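PDB 4P9F: HTH-type transcriptional regulator mcbR from Escherichia coli UMEA 3718-1, which represses expression of McbA by binding to its promoter region, preventing colanic acid overproduction and mucoidy, and is important for biofilm formation. Local coordinates for residues L6-Q9 with V10-D13; M122-I125 with I126-R130. One frame throughout, in Å; residues are numbered along the deposited sequence.

Contact 1 (residues 6-13) and contact 2 (residues 122-130) are each one continuous run of alpha-helix, the first in helix 6-19 of the GntR-family DNA-binding region, the second in helix 122-138 of the FCD domain. Their centres lie 20 Å apart and their nearest atoms about 7 Å, without touching. One tie between the two helices comes from further along helix 6-19, where NE2 of His16 is hydrogen-bonded to OD1 of Asn127 in contact 2. Contact 1 itself faces helix 42-54, most of which belongs to the helix-turn-helix motif, while contact 2 packs against helices 100-119 and 161-166. Helix 6-19 thus meets elements of both family regions.

Contact 1. Residues L6-Q9 with V10-D13; sequences LTLQ and VEND
With CG of Leu8 trans to the backbone N (chi1 178°) and that of Asn12 turned beside its own N (chi1 -73°), the leucine branch and the asparagine amide come together one helical turn apart. CG and CD1 of Leu8 both come to 3.5 Å from ND2 of Asn12, a van der Waals touch in which the methyl reaches the amide obliquely, raised from its plane. On its other flank the same CD1 is 3.8 Å from OE1 of Glu11. That carboxylate sits at the end of an extended chain and has its main partner elsewhere, in a salt bridge from OE1 to Arg51.

Gln9 and Asp13 form a second pair one turn apart. OE1 of Gln9 lies 3.5 Å from both OD1 and OD2 of Asp13, with the amide and carboxylate planes 50° apart; all three are acceptors, so no bond forms. Beneath the side chains run four i to i+4 backbone bonds, the shortest from Asn12 N to Leu8 O at 2.8 Å. CG2 of Val10 rests 3.3 Å from O of Leu6.

Thr7, Val10 and Glu11 face helix 42-54, touching Pro44, Ala48 and Arg51, and OG1 of Thr7 is hydrogen-bonded to Glu47. These are the first two turns of helix 6-19, the first helix of the GntR-family winged helix-turn-helix fold, packed against the helix that carries the later part of the helix-turn-helix motif.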
ATOM      1  N   LEU A   6      10.190 -19.044  10.203  1.00 21.82           N
ATOM      2  CA  LEU A   6      11.050 -19.336   9.059  1.00 24.97           C
ATOM      3  C   LEU A   6      10.423 -18.705   7.819  1.00 24.21           C
ATOM      4  O   LEU A   6      11.096 -18.171   6.935  1.00 24.41           O
ATOM      5  CB  LEU A   6      11.213 -20.859   8.885  1.00 20.14           C
ATOM      6  CG  LEU A   6      12.123 -21.518   9.924  1.00 30.66           C
ATOM      7  CD1 LEU A   6      12.401 -23.010   9.583  1.00 24.48           C
ATOM      8  CD2 LEU A   6      13.410 -20.705  10.167  1.00 31.76           C
ATOM      9  N   THR A   7       9.111 -18.816   7.724  1.00 20.87           N
ATOM     10  CA  THR A   7       8.424 -18.235   6.582  1.00 21.29           C
ATOM     11  C   THR A   7       8.614 -16.710   6.507  1.00 18.61           C
ATOM     12  O   THR A   7       8.903 -16.173   5.449  1.00 20.01           O
ATOM     13  CB  THR A   7       6.929 -18.532   6.661  1.00 27.93           C
ATOM     14  OG1 THR A   7       6.752 -19.939   6.829  1.00 25.02           O
ATOM     15  CG2 THR A   7       6.182 -18.022   5.382  1.00 25.26           C
ATOM     16  N   LEU A   8       8.502 -16.036   7.649  1.00 19.38           N
ATOM     17  CA  LEU A   8       8.656 -14.575   7.682  1.00 20.90           C
ATOM     18  C   LEU A   8      10.084 -14.182   7.317  1.00 23.04           C
ATOM     19  O   LEU A   8      10.299 -13.191   6.630  1.00 24.42           O
ATOM     20  CB  LEU A   8       8.313 -14.012   9.068  1.00 20.66           C
ATOM     21  CG  LEU A   8       8.487 -12.487   9.268  1.00 28.42           C
ATOM     22  CD1 LEU A   8       7.646 -11.714   8.231  1.00 28.47           C
ATOM     23  CD2 LEU A   8       8.096 -12.088  10.703  1.00 28.80           C
ATOM     24  N   GLN A   9      11.050 -14.995   7.755  1.00 23.57           N
ATOM     25  CA  GLN A   9      12.450 -14.692   7.525  1.00 24.04           C
ATOM     26  C   GLN A   9      12.773 -14.774   6.040  1.00 26.03           C
ATOM     27  O   GLN A   9      13.434 -13.899   5.474  1.00 23.10           O
ATOM     28  CB  GLN A   9      13.333 -15.668   8.311  1.00 32.79           C
ATOM     29  CG  GLN A   9      14.776 -15.302   8.295  1.00 51.29           C
ATOM     30  CD  GLN A   9      14.991 -13.916   8.865  1.00 67.21           C
ATOM     31  OE1 GLN A   9      15.511 -13.025   8.187  1.00 71.48           O
ATOM     32  NE2 GLN A   9      14.564 -13.720  10.111  1.00 65.37           N
ATOM     33  N   VAL A  10      12.283 -15.815   5.390  1.00 19.41           N
ATOM     34  CA  VAL A  10      12.462 -15.912   3.941  1.00 24.55           C
ATOM     35  C   VAL A  10      11.732 -14.770   3.217  1.00 24.57           C
ATOM     36  O   VAL A  10      12.251 -14.186   2.283  1.00 22.69           O
ATOM     37  CB  VAL A  10      11.950 -17.269   3.391  1.00 23.43           C
ATOM     38  CG1 VAL A  10      12.098 -17.311   1.868  1.00 17.91           C
ATOM     39  CG2 VAL A  10      12.715 -18.453   4.053  1.00 23.39           C
ATOM     40  N   GLU A  11      10.511 -14.467   3.658  1.00 25.11           N
ATOM     41  CA  GLU A  11       9.743 -13.413   3.026  1.00 24.66           C
ATOM     42  C   GLU A  11      10.436 -12.042   3.108  1.00 23.75           C
ATOM     43  O   GLU A  11      10.522 -11.319   2.113  1.00 24.56           O
ATOM     44  CB  GLU A  11       8.370 -13.288   3.669  1.00 22.71           C
ATOM     45  CG  GLU A  11       7.522 -12.258   2.936  1.00 29.14           C
ATOM     46  CD  GLU A  11       6.230 -11.945   3.649  1.00 38.24           C
ATOM     47  OE1 GLU A  11       6.062 -12.389   4.813  1.00 32.57           O
ATOM     48  OE2 GLU A  11       5.380 -11.274   3.024  1.00 34.84           O
ATOM     49  N   ASN A  12      10.914 -11.692   4.301  1.00 20.94           N
ATOM     50  CA  ASN A  12      11.627 -10.425   4.486  1.00 22.43           C
ATOM     51  C   ASN A  12      12.910 -10.370   3.686  1.00 28.49           C
ATOM     52  O   ASN A  12      13.250  -9.325   3.124  1.00 25.73           O
ATOM     53  CB  ASN A  12      11.911 -10.181   5.965  1.00 26.05           C
ATOM     54  CG  ASN A  12      10.662  -9.801   6.725  1.00 35.14           C
ATOM     55  OD1 ASN A  12       9.694  -9.292   6.141  1.00 34.10           O
ATOM     56  ND2 ASN A  12      10.676 -10.017   8.029  1.00 33.68           N
ATOM     57  N   ASP A  13      13.625 -11.491   3.612  1.00 22.50           N
ATOM     58  CA  ASP A  13      14.849 -11.510   2.807  1.00 28.16           C
ATOM     59  C   ASP A  13      14.551 -11.338   1.307  1.00 25.83           C
ATOM     60  O   ASP A  13      15.256 -10.615   0.600  1.00 28.62           O
ATOM     61  CB  ASP A  13      15.638 -12.786   3.076  1.00 30.06           C
ATOM     62  CG  ASP A  13      16.284 -12.776   4.475  1.00 50.48           C
ATOM     63  OD1 ASP A  13      16.422 -11.671   5.055  1.00 48.00           O
ATOM     64  OD2 ASP A  13      16.646 -13.858   4.995  1.00 55.27           O
TER

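Contact 2. Residues M122-I125 with I126-R130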
HETATM    1  N   MSE A 122      27.691  -0.561  -4.701  1.00 39.62           N
HETATM    2  CA  MSE A 122      26.395  -0.101  -5.168  1.00 40.20           C
HETATM    3  C   MSE A 122      25.279  -0.655  -4.298  1.00 41.58           C
HETATM    4  O   MSE A 122      24.319   0.047  -4.008  1.00 40.23           O
HETATM    5  CB  MSE A 122      26.158  -0.484  -6.626  1.00 35.19           C
HETATM    6  CG  MSE A 122      24.748  -0.100  -7.114  1.00 32.37           C
HETATM    7 SE   MSE A 122      24.453   1.823  -7.138  0.64 43.91          SE
HETATM    8  CE  MSE A 122      25.409   2.221  -8.776  1.00 35.62           C
ATOM      9  N   GLU A 123      25.405  -1.909  -3.874  1.00 40.30           N
ATOM     10  CA  GLU A 123      24.357  -2.520  -3.057  1.00 40.09           C
ATOM     11  C   GLU A 123      24.187  -1.801  -1.712  1.00 32.81           C
ATOM     12  O   GLU A 123      23.069  -1.544  -1.270  1.00 34.88           O
ATOM     13  CB  GLU A 123      24.644  -4.003  -2.841  1.00 39.16           C
ATOM     14  CG  GLU A 123      23.564  -4.673  -2.022  1.00 41.51           C
ATOM     15  CD  GLU A 123      23.871  -6.136  -1.755  1.00 55.51           C
ATOM     16  OE1 GLU A 123      24.895  -6.626  -2.272  1.00 63.35           O
ATOM     17  OE2 GLU A 123      23.101  -6.784  -1.015  1.00 60.43           O
ATOM     18  N   GLN A 124      25.309  -1.457  -1.093  1.00 35.24           N
ATOM     19  CA  GLN A 124      25.322  -0.737   0.171  1.00 34.17           C
ATOM     20  C   GLN A 124      24.785   0.684   0.023  1.00 33.39           C
ATOM     21  O   GLN A 124      24.086   1.176   0.900  1.00 39.94           O
ATOM     22  CB  GLN A 124      26.746  -0.717   0.726  1.00 36.18           C
ATOM     23  CG  GLN A 124      27.006  -1.835   1.706  1.00 54.19           C
ATOM     24  CD  GLN A 124      26.156  -1.706   2.962  1.00 65.29           C
ATOM     25  OE1 GLN A 124      25.043  -2.250   3.048  1.00 60.91           O
ATOM     26  NE2 GLN A 124      26.686  -0.989   3.954  1.00 69.70           N
ATOM     27  N   ILE A 125      25.090   1.333  -1.095  1.00 32.94           N
ATOM     28  CA  ILE A 125      24.504   2.637  -1.405  1.00 34.16           C
ATOM     29  C   ILE A 125      22.973   2.547  -1.439  1.00 38.15           C
ATOM     30  O   ILE A 125      22.247   3.354  -0.846  1.00 36.37           O
ATOM     31  CB  ILE A 125      24.988   3.168  -2.771  1.00 37.53           C
ATOM     32  CG1 ILE A 125      26.485   3.486  -2.734  1.00 43.25           C
ATOM     33  CG2 ILE A 125      24.160   4.399  -3.202  1.00 29.22           C
ATOM     34  CD1 ILE A 125      27.026   3.930  -4.060  1.00 41.05           C
ATOM     35  N   ILE A 126      22.485   1.554  -2.164  1.00 32.36           N
ATOM     36  CA  ILE A 126      21.053   1.365  -2.271  1.00 33.06           C
ATOM     37  C   ILE A 126      20.455   1.033  -0.905  1.00 32.75           C
ATOM     38  O   ILE A 126      19.474   1.646  -0.483  1.00 30.76           O
ATOM     39  CB  ILE A 126      20.740   0.264  -3.287  1.00 39.38           C
ATOM     40  CG1 ILE A 126      21.166   0.742  -4.684  1.00 36.84           C
ATOM     41  CG2 ILE A 126      19.264  -0.067  -3.276  1.00 35.47           C
ATOM     42  CD1 ILE A 126      21.038  -0.309  -5.774  1.00 37.14           C
ATOM     43  N   ASN A 127      21.088   0.104  -0.197  1.00 31.88           N
ATOM     44  CA  ASN A 127      20.569  -0.349   1.083  1.00 32.93           C
ATOM     45  C   ASN A 127      20.578   0.728   2.160  1.00 39.03           C
ATOM     46  O   ASN A 127      19.589   0.901   2.885  1.00 33.67           O
ATOM     47  CB  ASN A 127      21.341  -1.574   1.573  1.00 31.96           C
ATOM     48  CG  ASN A 127      20.717  -2.174   2.824  1.00 42.66           C
ATOM     49  OD1 ASN A 127      19.510  -2.448   2.857  1.00 41.35           O
ATOM     50  ND2 ASN A 127      21.529  -2.401   3.845  1.00 34.19           N
ATOM     51  N   VAL A 128      21.685   1.455   2.266  1.00 33.90           N
ATOM     52  CA  VAL A 128      21.774   2.506   3.272  1.00 42.13           C
ATOM     53  C   VAL A 128      20.765   3.637   2.964  1.00 39.16           C
ATOM     54  O   VAL A 128      20.160   4.180   3.887  1.00 33.34           O
ATOM     55  CB  VAL A 128      23.218   3.067   3.394  1.00 39.71           C
ATOM     56  CG1 VAL A 128      23.258   4.229   4.364  1.00 36.17           C
ATOM     57  CG2 VAL A 128      24.164   1.971   3.889  1.00 43.17           C
ATOM     58  N   ASN A 129      20.565   3.978   1.687  1.00 31.78           N
ATOM     59  CA  ASN A 129      19.537   4.973   1.333  1.00 33.14           C
ATOM     60  C   ASN A 129      18.159   4.559   1.863  1.00 39.18           C
ATOM     61  O   ASN A 129      17.438   5.358   2.473  1.00 37.18           O
ATOM     62  CB  ASN A 129      19.490   5.183  -0.187  1.00 31.37           C
ATOM     63  CG  ASN A 129      18.183   5.808  -0.663  1.00 32.54           C
ATOM     64  OD1 ASN A 129      17.346   5.135  -1.247  1.00 45.20           O
ATOM     65  ND2 ASN A 129      17.996   7.085  -0.396  1.00 34.87           N
ATOM     66  N   ARG A 130      17.840   3.286   1.662  1.00 37.23           N
ATOM     67  CA  ARG A 130      16.627   2.657   2.175  1.00 39.72           C
ATOM     68  C   ARG A 130      16.524   2.752   3.696  1.00 35.65           C
ATOM     69  O   ARG A 130      15.511   3.206   4.234  1.00 34.71           O
ATOM     70  CB  ARG A 130      16.611   1.188   1.723  1.00 41.53           C
ATOM     71  CG  ARG A 130      15.322   0.420   1.917  1.00 46.67           C
ATOM     72  CD  ARG A 130      15.570  -1.060   1.600  1.00 51.34           C
ATOM     73  NE  ARG A 130      16.496  -1.659   2.573  1.00 47.89           N
ATOM     74  CZ  ARG A 130      16.140  -2.159   3.751  1.00 48.62           C
ATOM     75  NH1 ARG A 130      14.874  -2.108   4.149  1.00 50.08           N
ATOM     76  NH2 ARG A 130      17.059  -2.677   4.548  1.00 51.33           N
TER
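OD1 of Asn127 is gripped by two nitrogens of Arg130, NH2 at 3.0 Å and NE at 3.1 Å. The guanidinium presents its side edge, with OD1 only 2° out of its plane, and both N-H groups converge on this one oxygen. CG of Asn127 stands trans to its backbone N (chi1 -173°), on the side where Arg130, one turn on, can meet it. A third partner, NE2 of His16 from helix 6-19, is also hydrogen-bonded to OD1, so the amide is held from more than one residue and its rotation is probably restrained.

On the other half of that amide, ND2 of Asn127 passes 3.6 Å from OE1 of Gln124; the two side chains run alongside each other and point the same way, their amide planes 45° apart. The chain of Gln124 is bent at chi2, and its NE2 lies 3.9 Å from CG2 of Val128. That methyl sits closer still to the backbone, 3.1 Å from O of Gln124, the carbonyl that accepts the amide of Val128 at 2.8 Å.

The apolar pair lies elsewhere on the helix. CG of Met122, a selenomethionine, meets CD1 of Ile126 at 4.0 Å, while CG1 of Ile126 is 3.3 Å from O of Met122.

Near the start of helix 122-138, Met122 and Ile126 pack on helix 161-166 through Tyr164, and Ile126 also on Leu163. Gln124, Ile125 and Val128 touch Ala116, Gln117 and Leu113, so that these turns lie between helices 100-119 and 161-166 of the FCD domain, with Asn127 reaching helix 6-19 through His16.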